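Local structure of TRAP dicarboxylate transporter, DctP subunit (Anaerococcus prevoti, 4N91) at residues 37-40 with 41-45; 76-79 with 80-84; 134-137 with 138-141; 284-287 with 288-292. The protein binds D-glucuronate, as either the alpha or the beta anomer, and probably delivers it to a TRAP membrane transporter as its extracytoplasmic solute-binding subunit. All blocks are in the same frame, centred on the assembly; numbering follows the deposited sequence.

Contact 1: 37-40 with 41-45; sequences HNQS and QNHPT. With BDP (beta-D-glucopyranuronic acid), chain C.
Gln39 lies across one face of the His43 ring, and its side chain can be traced atom by atom. CB packs 3.5 Å from His43 CG. CG then stands over the ring, 3.6 Å from its centroid and 5° off the normal, a CH-pi contact. A bend at chi2 (-76°) keeps the chain over the imidazole, so that CD sits 3.4 Å from His43 NE2 with the amide and ring planes stacked 11° apart. OE1 is 3.4 Å from His43 CD2, while Gln39 NE2 lies 2.9 Å from O2 of the bound beta-D-glucuronate. His43 is the N-cap residue of helix 44-60, which follows strand 31-36 of this solute-binding fold, and its ring does the capping: ND1 accepts in its plane from Thr45 N at 3.0 Å, and Pro44 CD covers the face opposite Gln39. A leucine in its place would probably leave Thr45 N without its capping acceptor and take away the flat ring on which the Gln39 amide is stacked. The preceding type I turn closes through His43 N to Ser40 O (3.2 Å). Ser40 OG accepts from Asn42 N and is also hydrogen-bonded to Asp222, while Asn38 ND2 donates to O4 of the sugar.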
# COMPACT_ATOMS: atom_id res chain seq x y z
N HIS A 37 3.83 7.75 -9.25
CA HIS A 37 2.96 7.33 -8.17
C HIS A 37 1.55 7.89 -8.37
O HIS A 37 1.34 8.70 -9.27
CB HIS A 37 3.54 7.71 -6.81
CG HIS A 37 3.53 9.18 -6.54
ND1 HIS A 37 2.45 9.81 -5.97
CD2 HIS A 37 4.45 10.14 -6.78
CE1 HIS A 37 2.70 11.09 -5.85
NE2 HIS A 37 3.92 11.32 -6.31
N ASN A 38 0.59 7.42 -7.57
CA ASN A 38 -0.81 7.73 -7.81
C ASN A 38 -1.43 8.71 -6.82
O ASN A 38 -2.65 8.89 -6.81
CB ASN A 38 -1.64 6.45 -7.86
CG ASN A 38 -1.79 5.77 -6.51
OD1 ASN A 38 -1.23 6.20 -5.51
ND2 ASN A 38 -2.58 4.70 -6.49
N GLN A 39 -0.61 9.32 -5.99
CA GLN A 39 -1.06 10.22 -4.91
C GLN A 39 -0.97 11.68 -5.32
O GLN A 39 -0.29 12.05 -6.27
CB GLN A 39 -0.25 10.01 -3.64
CG GLN A 39 -0.19 8.55 -3.17
CD GLN A 39 -1.46 8.06 -2.50
OE1 GLN A 39 -2.52 8.71 -2.51
NE2 GLN A 39 -1.36 6.89 -1.91
N SER A 40 -1.64 12.52 -4.55
CA SER A 40 -1.53 13.94 -4.77
C SER A 40 -0.15 14.47 -4.42
O SER A 40 0.66 13.81 -3.73
CB SER A 40 -2.56 14.67 -3.92
OG SER A 40 -2.11 14.85 -2.60
N GLN A 41 0.11 15.70 -4.86
CA GLN A 41 1.36 16.38 -4.54
C GLN A 41 1.53 16.74 -3.06
O GLN A 41 2.63 17.06 -2.64
CB GLN A 41 1.49 17.62 -5.41
CG GLN A 41 1.75 17.30 -6.86
CD GLN A 41 1.88 18.53 -7.71
OE1 GLN A 41 2.86 19.27 -7.60
NE2 GLN A 41 0.87 18.79 -8.53
N ASN A 42 0.45 16.67 -2.28
CA ASN A 42 0.53 16.93 -0.85
C ASN A 42 0.80 15.68 -0.01
O ASN A 42 1.07 15.76 1.18
CB ASN A 42 -0.77 17.55 -0.37
CG ASN A 42 -0.98 18.94 -0.94
OD1 ASN A 42 -0.07 19.77 -0.97
ND2 ASN A 42 -2.18 19.19 -1.43
N HIS A 43 0.71 14.52 -0.65
CA HIS A 43 0.75 13.26 0.08
C HIS A 43 2.21 12.94 0.49
O HIS A 43 3.13 13.25 -0.23
CB HIS A 43 0.19 12.19 -0.86
CG HIS A 43 -0.01 10.85 -0.23
ND1 HIS A 43 1.04 9.99 0.00
CD2 HIS A 43 -1.13 10.21 0.18
CE1 HIS A 43 0.58 8.87 0.54
NE2 HIS A 43 -0.74 8.98 0.65
N PRO A 44 2.41 12.30 1.66
CA PRO A 44 3.74 11.86 2.11
C PRO A 44 4.61 11.20 1.05
O PRO A 44 5.82 11.37 1.02
CB PRO A 44 3.40 10.87 3.21
CG PRO A 44 2.18 11.47 3.82
CD PRO A 44 1.37 11.90 2.62
N THR A 45 4.03 10.35 0.22
CA THR A 45 4.77 9.71 -0.86
C THR A 45 5.36 10.67 -1.85
O THR A 45 6.49 10.50 -2.28
CB THR A 45 3.85 8.66 -1.52
OG1 THR A 45 3.60 7.64 -0.56
CG2 THR A 45 4.50 8.07 -2.78
C1 BDP C . -3.48 3.68 -0.55
C2 BDP C . -2.17 3.20 -0.99
C3 BDP C . -2.08 3.25 -2.49
C4 BDP C . -3.10 2.45 -3.09
C5 BDP C . -4.42 2.89 -2.60
C6 BDP C . -5.56 1.96 -3.10
O2 BDP C . -1.28 4.30 -0.54
O3 BDP C . -0.75 2.81 -2.92
O4 BDP C . -3.07 2.44 -4.43
O5 BDP C . -4.47 2.84 -1.13
O6A BDP C . -5.64 1.83 -4.34
O1 BDP C . -3.59 3.34 0.86
O6B BDP C . -6.45 1.60 -2.29
O HOH W 1 1.83 5.96 -1.66
O HOH W 2 -4.09 17.21 -1.84

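Contact 2: 76-79 with 80-84; sequences SQID and MVQLT. With BDP (beta-D-glucopyranuronic acid), chain C.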
# COMPACT_ATOMS: atom_id res chain seq x y z
N SER A 76 -2.87 4.43 -13.96
CA SER A 76 -3.22 3.76 -12.73
C SER A 76 -2.02 2.93 -12.24
O SER A 76 -1.05 2.71 -12.98
CB SER A 76 -4.39 2.82 -13.01
OG SER A 76 -3.92 1.75 -13.81
N GLN A 77 -2.06 2.47 -11.00
CA GLN A 77 -0.94 1.73 -10.47
C GLN A 77 -0.63 0.48 -11.32
O GLN A 77 0.53 0.16 -11.61
CB GLN A 77 -1.23 1.32 -9.03
CG GLN A 77 -0.13 1.51 -8.15
CD GLN A 77 -0.52 1.31 -6.70
OE1 GLN A 77 -0.97 0.24 -6.34
NE2 GLN A 77 -0.31 2.31 -5.88
N ILE A 78 -1.67 -0.23 -11.72
CA ILE A 78 -1.47 -1.39 -12.60
C ILE A 78 -0.77 -1.01 -13.90
O ILE A 78 0.15 -1.73 -14.30
CB ILE A 78 -2.80 -2.10 -12.94
CG1 ILE A 78 -3.08 -3.15 -11.88
CG2 ILE A 78 -2.72 -2.78 -14.30
CD1 ILE A 78 -2.14 -4.39 -11.95
N ASP A 79 -1.17 0.10 -14.53
CA ASP A 79 -0.53 0.69 -15.73
C ASP A 79 0.99 0.88 -15.42
O ASP A 79 1.87 0.45 -16.18
CB ASP A 79 -1.09 2.12 -16.06
CG ASP A 79 -2.49 2.15 -16.74
OD1 ASP A 79 -3.02 1.10 -17.20
OD2 ASP A 79 -3.09 3.30 -16.80
N MSE A 80 1.27 1.52 -14.28
CA MSE A 80 2.65 1.90 -13.94
C MSE A 80 3.54 0.69 -13.66
O MSE A 80 4.71 0.70 -14.05
CB MSE A 80 2.67 2.85 -12.73
CG MSE A 80 2.10 4.19 -13.07
SE MSE A 80 2.42 5.49 -11.62
CE MSE A 80 0.97 4.94 -10.43
N VAL A 81 3.02 -0.33 -13.00
CA VAL A 81 3.83 -1.52 -12.73
C VAL A 81 4.26 -2.13 -14.08
O VAL A 81 5.42 -2.52 -14.26
CB VAL A 81 3.10 -2.55 -11.89
CG1 VAL A 81 3.92 -3.85 -11.76
CG2 VAL A 81 2.81 -1.98 -10.51
N GLN A 82 3.32 -2.18 -15.03
CA GLN A 82 3.64 -2.73 -16.35
C GLN A 82 4.66 -1.88 -17.11
O GLN A 82 5.53 -2.43 -17.79
CB GLN A 82 2.35 -2.97 -17.16
CG GLN A 82 1.49 -4.06 -16.54
CD GLN A 82 0.16 -4.23 -17.24
OE1 GLN A 82 -0.07 -5.23 -17.93
NE2 GLN A 82 -0.74 -3.25 -17.06
N LEU A 83 4.58 -0.56 -16.98
CA LEU A 83 5.56 0.33 -17.59
C LEU A 83 6.92 0.16 -16.92
O LEU A 83 7.96 0.36 -17.55
CB LEU A 83 5.14 1.78 -17.48
CG LEU A 83 3.89 2.16 -18.28
CD1 LEU A 83 3.54 3.63 -17.99
CD2 LEU A 83 4.13 1.92 -19.77
N THR A 84 6.91 -0.21 -15.64
CA THR A 84 8.18 -0.43 -14.92
C THR A 84 8.82 -1.74 -15.37
O THR A 84 10.04 -1.83 -15.52
CB THR A 84 7.96 -0.42 -13.40
OG1 THR A 84 7.37 0.84 -13.03
CG2 THR A 84 9.28 -0.59 -12.66
C1 BDP C . -3.48 3.68 -0.55
C2 BDP C . -2.17 3.20 -0.99
C3 BDP C . -2.08 3.25 -2.49
C4 BDP C . -3.10 2.45 -3.09
C5 BDP C . -4.42 2.89 -2.60
C6 BDP C . -5.56 1.96 -3.10
O2 BDP C . -1.28 4.30 -0.54
O3 BDP C . -0.75 2.81 -2.92
O4 BDP C . -3.07 2.44 -4.43
O5 BDP C . -4.47 2.84 -1.13
O6A BDP C . -5.64 1.83 -4.34
O1 BDP C . -3.59 3.34 0.86
O6B BDP C . -6.45 1.60 -2.29
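Met80 N donates to Ser76 O at 2.9 Å, closing the first turn of helix 77-86, whose start is a capping box. Ser76 OG accepts from Asp79 N at 3.3 Å, and in return Ser76 N meets Asp79 OD2 at 3.1 Å, from above the carboxylate plane. The tight part of the contact lies on the buried side. There the selenomethionine Met80, bent at chi3 (-80°), folds its CE back to within 3.7 Å of Gln77 CA, and Val81 CG2 rests 3.3 Å from Gln77 O; both side chains also touch strand 91-95. Gln77 leaves this side for the pocket on an extended chain, its NE2 donating to O3 of beta-D-glucuronate at 3.0 Å while its OE1 accepts from Ser95 N. A leucine at Gln77 would probably leave the sugar O3 and Ser95 N without these partners. The looser side carries Asp79 and Gln82, both exposed. Here Gln82, extended beyond CG, slants across Ile78, its NE2 3.4 Å from Ile78 CG2. Ile78 O thereby takes two donors from opposite faces of its plane, Gln82 N at 3.3 Å and, 60° out of that plane, Gln82 NE2.

Contact 3: 134-137 with 138-141; sequences IFES and TREG
Glu136 and Arg139 both set CG opposite their own carbonyl carbon, with chi1 of -64° and -74°, and both chains then run out extended. With the turn bringing their backbones together, the two side chains lie next to each other and point the same way, carboxylate and guanidinium stacked with planes 5° apart. Glu136 CD lies 3.4 Å from Arg139 NH2, and Glu136 CG is 3.6 Å from Arg139 CZ, over one face of the guanidinium. The salt bridge between Glu136 OE2 and Arg139 NH2 spans 3.6 Å, but the oxygen is well out of the guanidinium plane and no N-H points at it. Below the charges, a type I turn runs from Glu136 to Arg139, its closing bond from Arg139 N to Glu136 O weak at 3.5 Å. Ser137 fastens the end of helix 128-135: Ile134 O takes both Ser137 OG at 2.8 Å and Ser137 N at 3.1 Å. A water receives Glu140 N (2.9 Å) and donates to Ser137 O, bridging the turn to the 3-10 segment that precedes strand 143-149. Thr138 OG1 is hydrogen-bonded to Trp106, and Arg139 NE forms a salt bridge with Glu144 on that strand. Since the Glu136 pairing leaves the guanidinium N-H groups aimed elsewhere, its pull is probably electrostatic and dispersive, and Arg139 can lie against one acid while its NE serves another.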
# COMPACT_ATOMS: atom_id res chain seq x y z
N ILE A 134 11.51 -11.24 -0.70
CA ILE A 134 10.23 -10.86 -1.28
C ILE A 134 10.47 -9.81 -2.37
O ILE A 134 9.99 -9.96 -3.50
CB ILE A 134 9.28 -10.30 -0.22
CG1 ILE A 134 9.15 -11.27 0.95
CG2 ILE A 134 7.90 -10.00 -0.81
CD1 ILE A 134 8.53 -12.58 0.59
N PHE A 135 11.23 -8.78 -2.03
CA PHE A 135 11.50 -7.67 -2.95
C PHE A 135 12.22 -8.13 -4.23
O PHE A 135 12.06 -7.53 -5.29
CB PHE A 135 12.36 -6.60 -2.26
CG PHE A 135 11.62 -5.75 -1.24
CD1 PHE A 135 10.31 -6.03 -0.88
CD2 PHE A 135 12.25 -4.67 -0.66
CE1 PHE A 135 9.66 -5.23 0.05
CE2 PHE A 135 11.60 -3.88 0.27
CZ PHE A 135 10.32 -4.16 0.61
N GLU A 136 12.99 -9.20 -4.13
CA GLU A 136 13.77 -9.72 -5.26
C GLU A 136 13.04 -10.79 -6.06
O GLU A 136 13.56 -11.28 -7.05
CB GLU A 136 15.10 -10.28 -4.76
CG GLU A 136 16.00 -9.22 -4.16
CD GLU A 136 17.24 -9.77 -3.50
OE1 GLU A 136 17.50 -10.99 -3.61
OE2 GLU A 136 17.95 -8.97 -2.86
N SER A 137 11.84 -11.15 -5.63
CA SER A 137 11.13 -12.29 -6.19
C SER A 137 10.73 -12.11 -7.65
O SER A 137 10.57 -13.09 -8.38
CB SER A 137 9.88 -12.57 -5.34
OG SER A 137 8.92 -11.56 -5.48
N THR A 138 10.58 -10.86 -8.09
CA THR A 138 9.98 -10.62 -9.39
C THR A 138 11.00 -10.06 -10.41
O THR A 138 10.64 -9.49 -11.43
CB THR A 138 8.71 -9.77 -9.23
OG1 THR A 138 7.98 -10.27 -8.10
CG2 THR A 138 7.82 -9.92 -10.44
N ARG A 139 12.28 -10.32 -10.17
CA ARG A 139 13.33 -9.88 -11.08
C ARG A 139 13.09 -10.39 -12.50
O ARG A 139 13.26 -9.65 -13.46
CB ARG A 139 14.71 -10.34 -10.59
CG ARG A 139 15.20 -9.53 -9.41
CD ARG A 139 16.34 -10.24 -8.67
NE ARG A 139 17.06 -9.30 -7.82
CZ ARG A 139 18.14 -9.61 -7.09
NH1 ARG A 139 18.60 -10.86 -7.10
NH2 ARG A 139 18.74 -8.68 -6.36
N GLU A 140 12.65 -11.64 -12.62
CA GLU A 140 12.38 -12.21 -13.94
C GLU A 140 11.18 -11.55 -14.61
O GLU A 140 11.02 -11.61 -15.82
CB GLU A 140 12.14 -13.72 -13.83
CG GLU A 140 13.35 -14.50 -13.34
CD GLU A 140 14.47 -14.55 -14.36
OE1 GLU A 140 14.28 -14.05 -15.49
OE2 GLU A 140 15.56 -15.09 -14.03
N GLY A 141 10.34 -10.89 -13.82
CA GLY A 141 9.22 -10.14 -14.34
C GLY A 141 9.55 -8.68 -14.61
O GLY A 141 8.69 -7.90 -15.03
O HOH W 3 12.17 -13.66 -10.65

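Contact 4: 284-287 with 288-292; sequences AKEK and ASEMG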
# COMPACT_ATOMS: atom_id res chain seq x y z
N ALA A 284 -5.24 14.27 8.66
CA ALA A 284 -6.35 13.68 7.93
C ALA A 284 -7.49 13.34 8.89
O ALA A 284 -8.67 13.59 8.59
CB ALA A 284 -5.90 12.46 7.18
N LYS A 285 -7.15 12.80 10.04
CA LYS A 285 -8.20 12.44 11.00
C LYS A 285 -8.98 13.69 11.40
O LYS A 285 -10.20 13.65 11.51
CB LYS A 285 -7.62 11.78 12.24
CG LYS A 285 -7.02 10.40 12.00
CD LYS A 285 -6.46 9.88 13.30
CE LYS A 285 -5.40 8.84 13.08
NZ LYS A 285 -4.81 8.44 14.38
N GLU A 286 -8.27 14.80 11.62
CA GLU A 286 -8.91 16.04 12.06
C GLU A 286 -9.79 16.63 10.95
O GLU A 286 -10.94 17.04 11.19
CB GLU A 286 -7.85 17.04 12.52
CG GLU A 286 -8.33 18.49 12.60
CD GLU A 286 -9.40 18.70 13.65
OE1 GLU A 286 -9.58 17.80 14.50
OE2 GLU A 286 -10.06 19.76 13.63
N LYS A 287 -9.25 16.67 9.74
CA LYS A 287 -9.98 17.21 8.61
C LYS A 287 -11.22 16.35 8.31
O LYS A 287 -12.30 16.88 8.02
CB LYS A 287 -9.05 17.31 7.40
CG LYS A 287 -9.74 17.64 6.08
CD LYS A 287 -10.03 19.12 5.91
CE LYS A 287 -10.87 19.37 4.65
NZ LYS A 287 -10.43 18.55 3.48
N ALA A 288 -11.09 15.03 8.42
CA ALA A 288 -12.24 14.13 8.24
C ALA A 288 -13.34 14.45 9.26
O ALA A 288 -14.53 14.56 8.92
CB ALA A 288 -11.82 12.68 8.35
N SER A 289 -12.96 14.64 10.51
CA SER A 289 -13.93 15.03 11.53
C SER A 289 -14.64 16.32 11.12
O SER A 289 -15.86 16.42 11.21
CB SER A 289 -13.24 15.20 12.87
OG SER A 289 -12.86 13.94 13.40
N GLU A 290 -13.88 17.29 10.64
CA GLU A 290 -14.44 18.57 10.27
C GLU A 290 -15.38 18.45 9.07
O GLU A 290 -16.33 19.22 8.96
CB GLU A 290 -13.33 19.58 9.97
CG GLU A 290 -12.48 19.93 11.17
CD GLU A 290 -11.31 20.84 10.81
OE1 GLU A 290 -10.99 20.96 9.61
OE2 GLU A 290 -10.71 21.42 11.73
N MSE A 291 -15.12 17.47 8.20
CA MSE A 291 -15.94 17.18 7.03
C MSE A 291 -17.24 16.45 7.40
O MSE A 291 -18.09 16.22 6.55
CB MSE A 291 -15.18 16.30 6.04
CG MSE A 291 -14.10 16.97 5.27
SE MSE A 291 -13.11 15.57 4.31
CE MSE A 291 -14.53 14.98 3.16
N GLY A 292 -17.36 16.01 8.65
CA GLY A 292 -18.55 15.30 9.07
C GLY A 292 -18.40 13.79 9.15
O GLY A 292 -19.37 13.07 9.34
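Ala288 N donates to Ala284 O at 2.8 Å, the shortest hydrogen bond in this last stretch of helix 256-290. The helix finishes in a Schellman motif. Met291 N to Lys287 O, at 2.9 Å, is the last regular helical bond; the evidence for the motif is the bond from Gly292 N back to Ser289 O at 3.0 Å together with the positive phi of Gly292, 101°. A beta carbon there would collide with Met291 O, a strain that glycine avoids. The covered side of the helix is built of small groups: Ala288 CB rests 3.3 Å from Ala284 O and touches Phe295 of strand 294-296, and Ala284 packs on Met218 and Thr221 of helix 218-221. On the exposed side two acids meet. Glu286 has CG opposite its backbone N (chi1 162°) and bends at chi2, carrying its carboxylate along the helix to Glu290, whose chain is extended beyond CG. The two OE2 atoms, of Glu286 and of Glu290, stand 2.6 Å apart with the carboxylate planes 82° from each other. Like charges this near would probably raise the pKa of at least one of the acids. Lys287 approaches the same turn from another direction, folded at chi2 and chi4 across Met291, a selenomethionine here. Its CE lies 4.1 Å from Met291 CG, a loose aliphatic touch. At the helix end, Met291 O accepts from Lys230 NZ. Met291 CG also sits 3.3 Å from Lys287 O, the carbonyl that its own backbone N is bonded to.

In the fold
Contacts 1 and 2 share the glucuronate pocket. Their centres are 16 Å apart, yet both touch the sugar and each other: Asn38 ND2 lies 3.4 Å from Gln77 NE2, and the selenium of Met80 is 3.6 Å from His37 N. Arg154, Arg175 and Asn215 bind the same ligand from elsewhere in the chain. Contact 3 is near contact 2, nearest atoms about 6 Å apart without touching, and lies away from the binding site. Contact 4 is about 39 Å from contact 3, centre to centre, on the other side of the chain's centre; its Ala284 side chain stays about 11 Å from the bound sugar.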